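Local coordinates for RmpD (Hexulose-6-phosphate synthase) (Streptococcus mutans, PDB 3EXR), which is a (beta/alpha)8-barrel protein of the HUMPS family, within the TIM-barrel clan, and assembles from two copies of its chain, at residues A[8-13]-A[29-34]; A[33-38]-A[60-65]. All blocks are in the same frame, centred on the assembly; numbering follows the deposited sequence.

Overall arrangement
Contacts 1 and 2 illustrate how one strand of a parallel barrel is shared between its two neighbours: strand 33-36 pairs with strand 7-12 in contact 1 and with strand 60-67 in contact 2. Val33 and Ile34 serve both, and the centres lie about 9 Å apart. Two probable hydrogen bonds join the contacts. Gln9 NE2 of contact 1 meets Glu35 OE1 of contact 2 at 2.8 Å inside the barrel, and Leu12 O lies 2.8 Å from Gly37 N at the C-terminal ends of strands 7-12 and 33-36. TIM barrels generally carry their active sites at that end of the strands.

Contact 1: residues A[8-13]-A[29-34]; sequences LQVALD and NEVDVI
Gln9 lies obliquely over Val33 on the inward face of the barrel, its OE1 3.3 Å from Val33 CG1. With CG anti to the backbone N (chi1 171°) and the rest of the chain extended, the amide is carried past the valine. Its NE2 is bonded to Glu35, and the same side chain packs on Thr192 and Ile194 of strand 192-195, which closes the barrel.

Val10, Leu12 and Ile34 occupy the outward face, where the sheet is covered by helices and their connecting loops. Leu12 CD1 reaches Ile34 CG2 at 3.8 Å, while Val10 CG1 meets Val31 CG2 at 4.0 Å, the two valines crossing at about a right angle. Further along, Leu8 CD2 packs against Val31 CG1 at 3.8 Å, and Phe212 of helix 205-220 covers the leucine from outside.

The backbone begins its parallel pairing here, with Gln9 opposite Val33 and Val10 opposite Ile34. Val10 N donates to Val33 O (2.9 Å). Leu8 O takes two donors: Asp32 N at 2.8 Å, lying in the carbonyl plane, and Val33 N at 3.2 Å, tilted 21° from it. The side chain of Asp32 then turns back, and its OD2 accepts Leu8 N at 2.8 Å through the anti lone pair in a nearly straight bond (173° at the hydrogen).

Asp32 and Leu8 are thus tied in both directions, since each supplies an amide N-H and each receives one. These bonds fasten the turn leading into strand 33-36 to strand 7-12, the first strand of the beta-alpha-beta unit that includes helix 17-27. Lys213 also forms a salt bridge to Asp32 OD2, so one carboxylate oxygen serves both a strand's backbone and the C-terminal helix; the lysine probably stabilises its negative charge.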
ATOM      1  N   LEU A   8       1.094  17.639  16.063  1.00  9.86           N
ATOM      2  CA  LEU A   8       2.368  17.307  15.494  1.00  9.79           C
ATOM      3  C   LEU A   8       2.466  15.784  15.448  1.00  9.57           C
ATOM      4  O   LEU A   8       2.381  15.118  16.481  1.00 10.03           O
ATOM      5  CB  LEU A   8       3.513  17.855  16.344  1.00  9.89           C
ATOM      6  CG  LEU A   8       4.907  17.387  15.897  1.00 10.11           C
ATOM      7  CD1 LEU A   8       5.186  17.632  14.411  1.00 11.56           C
ATOM      8  CD2 LEU A   8       5.990  17.996  16.739  1.00 10.67           C
ATOM      9  N   GLN A   9       2.667  15.264  14.246  1.00  9.12           N
ATOM     10  CA  GLN A   9       2.825  13.831  14.000  1.00  8.65           C
ATOM     11  C   GLN A   9       4.216  13.571  13.463  1.00  9.18           C
ATOM     12  O   GLN A   9       4.705  14.332  12.636  1.00  9.28           O
ATOM     13  CB  GLN A   9       1.755  13.370  13.029  1.00  8.44           C
ATOM     14  CG  GLN A   9       1.906  11.975  12.518  1.00  8.00           C
ATOM     15  CD  GLN A   9       0.649  11.503  11.775  1.00  9.30           C
ATOM     16  OE1 GLN A   9      -0.445  11.908  12.120  1.00  9.34           O
ATOM     17  NE2 GLN A   9       0.816  10.658  10.776  1.00  8.14           N
ATOM     18  N   VAL A  10       4.833  12.476  13.915  1.00  9.44           N
ATOM     19  CA  VAL A  10       6.103  12.029  13.339  1.00  9.66           C
ATOM     20  C   VAL A  10       5.901  10.720  12.577  1.00  9.32           C
ATOM     21  O   VAL A  10       5.328   9.768  13.108  1.00  9.39           O
ATOM     22  CB  VAL A  10       7.236  11.845  14.404  1.00  9.67           C
ATOM     23  CG1 VAL A  10       6.879  10.772  15.442  1.00 11.86           C
ATOM     24  CG2 VAL A  10       8.538  11.487  13.740  1.00 10.84           C
ATOM     25  N   ALA A  11       6.318  10.735  11.320  1.00  8.74           N
ATOM     26  CA  ALA A  11       6.315   9.556  10.473  1.00  9.36           C
ATOM     27  C   ALA A  11       7.644   8.842  10.639  1.00  9.21           C
ATOM     28  O   ALA A  11       8.707   9.469  10.578  1.00  9.99           O
ATOM     29  CB  ALA A  11       6.136   9.976   9.002  1.00 10.36           C
ATOM     30  N   LEU A  12       7.571   7.525  10.802  1.00  8.49           N
ATOM     31  CA  LEU A  12       8.739   6.633  10.831  1.00  8.80           C
ATOM     32  C   LEU A  12       8.762   5.786   9.566  1.00  8.65           C
ATOM     33  O   LEU A  12       8.020   4.808   9.431  1.00  8.05           O
ATOM     34  CB  LEU A  12       8.727   5.749  12.072  1.00  9.46           C
ATOM     35  CG  LEU A  12       8.336   6.417  13.389  1.00  9.25           C
ATOM     36  CD1 LEU A  12       7.924   5.362  14.387  1.00 10.04           C
ATOM     37  CD2 LEU A  12       9.491   7.295  13.887  1.00 10.87           C
ATOM     38  N   ASP A  13       9.590   6.182   8.608  1.00  8.88           N
ATOM     39  CA  ASP A  13       9.619   5.551   7.289  1.00  9.73           C
ATOM     40  C   ASP A  13      10.887   4.737   7.048  1.00  9.68           C
ATOM     41  O   ASP A  13      11.243   4.456   5.900  1.00 10.16           O
ATOM     42  CB  ASP A  13       9.425   6.584   6.172  1.00 10.33           C
ATOM     43  CG  ASP A  13       8.118   7.383   6.306  1.00 11.17           C
ATOM     44  OD1 ASP A  13       7.056   6.739   6.446  1.00 12.21           O
ATOM     45  OD2 ASP A  13       8.113   8.654   6.262  1.00 14.99           O
ATOM     46  N   ASN A  29       7.868  11.872  23.295  1.00 16.26           N
ATOM     47  CA  ASN A  29       7.272  12.676  24.345  1.00 17.56           C
ATOM     48  C   ASN A  29       6.839  14.057  23.870  1.00 16.62           C
ATOM     49  O   ASN A  29       6.004  14.712  24.501  1.00 17.90           O
ATOM     50  CB  ASN A  29       8.248  12.804  25.512  1.00 18.71           C
ATOM     51  CG  ASN A  29       8.372  11.523  26.316  1.00 24.73           C
ATOM     52  OD1 ASN A  29       7.573  10.572  26.161  1.00 28.91           O
ATOM     53  ND2 ASN A  29       9.367  11.488  27.202  1.00 29.64           N
ATOM     54  N   GLU A  30       7.419  14.502  22.765  1.00 15.35           N
ATOM     55  CA  GLU A  30       7.189  15.850  22.269  1.00 14.47           C
ATOM     56  C   GLU A  30       6.132  15.952  21.184  1.00 14.02           C
ATOM     57  O   GLU A  30       5.739  17.057  20.814  1.00 14.37           O
ATOM     58  CB  GLU A  30       8.493  16.445  21.756  1.00 14.30           C
ATOM     59  CG  GLU A  30       9.621  16.462  22.782  1.00 15.58           C
ATOM     60  CD  GLU A  30       9.324  17.321  24.009  1.00 16.67           C
ATOM     61  OE1 GLU A  30       8.608  18.341  23.889  1.00 16.60           O
ATOM     62  OE2 GLU A  30       9.818  16.961  25.108  1.00 17.71           O
ATOM     63  N   VAL A  31       5.672  14.810  20.666  1.00 11.68           N
ATOM     64  CA  VAL A  31       4.706  14.795  19.570  1.00 11.46           C
ATOM     65  C   VAL A  31       3.363  14.308  20.063  1.00 10.79           C
ATOM     66  O   VAL A  31       3.263  13.742  21.155  1.00 11.99           O
ATOM     67  CB  VAL A  31       5.200  13.933  18.351  1.00 11.15           C
ATOM     68  CG1 VAL A  31       6.596  14.401  17.929  1.00 11.47           C
ATOM     69  CG2 VAL A  31       5.201  12.445  18.664  1.00 12.87           C
ATOM     70  N   ASP A  32       2.334  14.539  19.253  1.00 10.65           N
ATOM     71  CA  ASP A  32       0.967  14.119  19.567  1.00 10.44           C
ATOM     72  C   ASP A  32       0.615  12.775  18.933  1.00 10.83           C
ATOM     73  O   ASP A  32      -0.262  12.060  19.426  1.00 11.18           O
ATOM     74  CB  ASP A  32      -0.007  15.181  19.056  1.00 11.20           C
ATOM     75  CG  ASP A  32       0.305  16.533  19.605  1.00 12.29           C
ATOM     76  OD1 ASP A  32       0.300  16.627  20.853  1.00 13.18           O
ATOM     77  OD2 ASP A  32       0.575  17.485  18.840  1.00 13.05           O
ATOM     78  N   VAL A  33       1.238  12.491  17.796  1.00  9.98           N
ATOM     79  CA  VAL A  33       0.905  11.281  17.025  1.00  8.79           C
ATOM     80  C   VAL A  33       2.198  10.623  16.496  1.00  9.63           C
ATOM     81  O   VAL A  33       3.087  11.321  15.992  1.00  8.63           O
ATOM     82  CB  VAL A  33       0.015  11.621  15.791  1.00  9.24           C
ATOM     83  CG1 VAL A  33      -0.482  10.392  15.091  1.00  8.03           C
ATOM     84  CG2 VAL A  33      -1.145  12.565  16.147  1.00  7.52           C
ATOM     85  N   ILE A  34       2.299   9.302  16.630  1.00  9.11           N
ATOM     86  CA  ILE A  34       3.445   8.537  16.104  1.00  9.71           C
ATOM     87  C   ILE A  34       2.942   7.570  15.042  1.00  8.34           C
ATOM     88  O   ILE A  34       1.995   6.822  15.268  1.00  8.59           O
ATOM     89  CB  ILE A  34       4.184   7.753  17.221  1.00 10.18           C
ATOM     90  CG1 ILE A  34       4.667   8.716  18.295  1.00 11.84           C
ATOM     91  CG2 ILE A  34       5.377   7.006  16.647  1.00 10.93           C
ATOM     92  CD1 ILE A  34       5.055   8.078  19.548  1.00 13.11           C
TER

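Contact 2: residues A[33-38]-A[60-65]; sequences VIEAGT and IIVADT
The neighbouring second and third strands of the TIM barrel meet here in parallel register, from Val33 beside Ile60 to Ala36 beside Ala63. The hydrogen-bond ladder zigzags between them: Ile34 N donates to Ile60 O (2.9 Å), Val62 N to Ile34 O, Ala36 N to Val62 O, and Asp64 N to Ala36 O (3.0 Å).

Inside the barrel, Val33 CG1 presses on Val62 CG2 at 3.5 Å, a tight carbon pair, and also meets Ile60 CG2 at 3.7 Å. Trp85 of the next strand packs on all three residues. Glu35 reaches over Val62 fully extended, CG anti to the backbone N (chi1 170°), and brings OE2 to 3.1 Å from Asp64 CB. Glu35 OE2 and Asp64 OD2, both acceptors, lie 3.3 Å apart with no hydrogen bond between them, and the carboxylate planes of Glu35 and Asp64 are turned 46° apart; Glu35 OE1 is held by Gln9.

Just beyond strand 33-36, Gly37 is the N-cap of helix 38-44. Thr38 OG1 donates to Asp64 O at 2.7 Å from above the carbonyl plane, and Thr38 N makes a weak bond to Asp64 OD2 (3.3 Å).

Asp64 centres an inverse gamma turn. Its OD1 is bonded to Thr87 of strand 85-89, while Lys66, on its own strand, reaches both Asp64 OD2 and Thr38 OG1. Thr87, Lys66 and Thr38 together set the position and turn of the Asp64 carboxylate next to Glu35.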
ATOM      1  N   VAL A  33       1.238  12.491  17.796  1.00  9.98           N
ATOM      2  CA  VAL A  33       0.905  11.281  17.025  1.00  8.79           C
ATOM      3  C   VAL A  33       2.198  10.623  16.496  1.00  9.63           C
ATOM      4  O   VAL A  33       3.087  11.321  15.992  1.00  8.63           O
ATOM      5  CB  VAL A  33       0.015  11.621  15.791  1.00  9.24           C
ATOM      6  CG1 VAL A  33      -0.482  10.392  15.091  1.00  8.03           C
ATOM      7  CG2 VAL A  33      -1.145  12.565  16.147  1.00  7.52           C
ATOM      8  N   ILE A  34       2.299   9.302  16.630  1.00  9.11           N
ATOM      9  CA  ILE A  34       3.445   8.537  16.104  1.00  9.71           C
ATOM     10  C   ILE A  34       2.942   7.570  15.042  1.00  8.34           C
ATOM     11  O   ILE A  34       1.995   6.822  15.268  1.00  8.59           O
ATOM     12  CB  ILE A  34       4.184   7.753  17.221  1.00 10.18           C
ATOM     13  CG1 ILE A  34       4.667   8.716  18.295  1.00 11.84           C
ATOM     14  CG2 ILE A  34       5.377   7.006  16.647  1.00 10.93           C
ATOM     15  CD1 ILE A  34       5.055   8.078  19.548  1.00 13.11           C
ATOM     16  N   GLU A  35       3.600   7.578  13.889  1.00  7.65           N
ATOM     17  CA  GLU A  35       3.137   6.831  12.711  1.00  7.67           C
ATOM     18  C   GLU A  35       4.188   5.813  12.261  1.00  7.49           C
ATOM     19  O   GLU A  35       5.334   6.159  11.985  1.00  7.62           O
ATOM     20  CB  GLU A  35       2.829   7.779  11.544  1.00  7.18           C
ATOM     21  CG  GLU A  35       2.564   7.071  10.220  1.00  8.23           C
ATOM     22  CD  GLU A  35       2.154   8.027   9.117  1.00  9.58           C
ATOM     23  OE1 GLU A  35       2.595   9.206   9.130  1.00  9.99           O
ATOM     24  OE2 GLU A  35       1.349   7.621   8.242  1.00 11.76           O
ATOM     25  N   ALA A  36       3.776   4.551  12.205  1.00  6.88           N
ATOM     26  CA  ALA A  36       4.561   3.507  11.570  1.00  7.86           C
ATOM     27  C   ALA A  36       4.329   3.595  10.071  1.00  7.61           C
ATOM     28  O   ALA A  36       3.239   3.228   9.578  1.00  7.24           O
ATOM     29  CB  ALA A  36       4.114   2.133  12.086  1.00  7.86           C
ATOM     30  N   GLY A  37       5.323   4.089   9.338  1.00  7.67           N
ATOM     31  CA  GLY A  37       5.150   4.345   7.923  1.00  8.28           C
ATOM     32  C   GLY A  37       5.129   3.089   7.067  1.00  7.31           C
ATOM     33  O   GLY A  37       5.636   2.045   7.471  1.00  7.96           O
ATOM     34  N   THR A  38       4.570   3.192   5.854  1.00  7.87           N
ATOM     35  CA  THR A  38       4.380   2.020   4.988  1.00  7.55           C
ATOM     36  C   THR A  38       5.705   1.337   4.668  1.00  7.78           C
ATOM     37  O   THR A  38       5.789   0.108   4.673  1.00  8.13           O
ATOM     38  CB  THR A  38       3.731   2.413   3.654  1.00  7.95           C
ATOM     39  OG1 THR A  38       2.674   3.357   3.879  1.00  8.69           O
ATOM     40  CG2 THR A  38       3.147   1.196   2.976  1.00  7.78           C
ATOM     41  N   ILE A  60      -1.464   8.951  20.161  1.00 11.57           N
ATOM     42  CA  ILE A  60      -2.179   8.432  18.987  1.00 10.00           C
ATOM     43  C   ILE A  60      -1.163   7.674  18.114  1.00  9.33           C
ATOM     44  O   ILE A  60      -0.083   8.175  17.860  1.00  8.41           O
ATOM     45  CB  ILE A  60      -2.845   9.570  18.184  1.00 10.60           C
ATOM     46  CG1 ILE A  60      -3.954  10.229  19.020  1.00 11.35           C
ATOM     47  CG2 ILE A  60      -3.417   9.021  16.887  1.00 11.10           C
ATOM     48  CD1 ILE A  60      -4.439  11.597  18.501  1.00 14.32           C
ATOM     49  N   ILE A  61      -1.502   6.453  17.683  1.00  9.01           N
ATOM     50  CA  ILE A  61      -0.608   5.645  16.842  1.00  9.38           C
ATOM     51  C   ILE A  61      -1.289   5.346  15.508  1.00  8.75           C
ATOM     52  O   ILE A  61      -2.435   4.912  15.475  1.00  8.06           O
ATOM     53  CB  ILE A  61      -0.242   4.323  17.547  1.00  9.51           C
ATOM     54  CG1 ILE A  61       0.566   4.596  18.811  1.00 11.18           C
ATOM     55  CG2 ILE A  61       0.537   3.373  16.608  1.00  9.78           C
ATOM     56  CD1 ILE A  61       0.894   3.423  19.597  1.00 14.67           C
ATOM     57  N   VAL A  62      -0.562   5.586  14.427  1.00  8.35           N
ATOM     58  CA  VAL A  62      -1.032   5.400  13.064  1.00  8.24           C
ATOM     59  C   VAL A  62      -0.296   4.202  12.466  1.00  8.35           C
ATOM     60  O   VAL A  62       0.931   4.120  12.566  1.00  8.62           O
ATOM     61  CB  VAL A  62      -0.724   6.631  12.197  1.00  8.56           C
ATOM     62  CG1 VAL A  62      -1.276   6.453  10.783  1.00  9.42           C
ATOM     63  CG2 VAL A  62      -1.296   7.892  12.833  1.00  9.39           C
ATOM     64  N   ALA A  63      -1.077   3.257  11.939  1.00  7.31           N
ATOM     65  CA  ALA A  63      -0.531   2.170  11.101  1.00  7.56           C
ATOM     66  C   ALA A  63      -0.745   2.617   9.648  1.00  7.56           C
ATOM     67  O   ALA A  63      -1.860   2.574   9.120  1.00  7.82           O
ATOM     68  CB  ALA A  63      -1.241   0.866  11.381  1.00  8.26           C
ATOM     69  N   ASP A  64       0.342   3.006   8.986  1.00  7.24           N
ATOM     70  CA  ASP A  64       0.263   3.564   7.637  1.00  7.72           C
ATOM     71  C   ASP A  64       0.356   2.425   6.628  1.00  7.38           C
ATOM     72  O   ASP A  64       1.363   2.261   5.973  1.00  7.96           O
ATOM     73  CB  ASP A  64       1.373   4.596   7.470  1.00  8.33           C
ATOM     74  CG  ASP A  64       1.418   5.244   6.107  1.00  9.52           C
ATOM     75  OD1 ASP A  64       0.423   5.281   5.367  1.00  9.41           O
ATOM     76  OD2 ASP A  64       2.498   5.758   5.733  1.00 11.76           O
ATOM     77  N   THR A  65      -0.723   1.654   6.502  1.00  7.19           N
ATOM     78  CA  THR A  65      -0.711   0.506   5.593  1.00  7.66           C
ATOM     79  C   THR A  65      -1.073   0.856   4.148  1.00  8.05           C
ATOM     80  O   THR A  65      -0.863   0.054   3.247  1.00  8.79           O
ATOM     81  CB  THR A  65      -1.703  -0.576   6.035  1.00  7.66           C
ATOM     82  OG1 THR A  65      -3.015  -0.017   6.089  1.00 10.27           O
ATOM     83  CG2 THR A  65      -1.393  -1.058   7.423  1.00  8.60           C
TER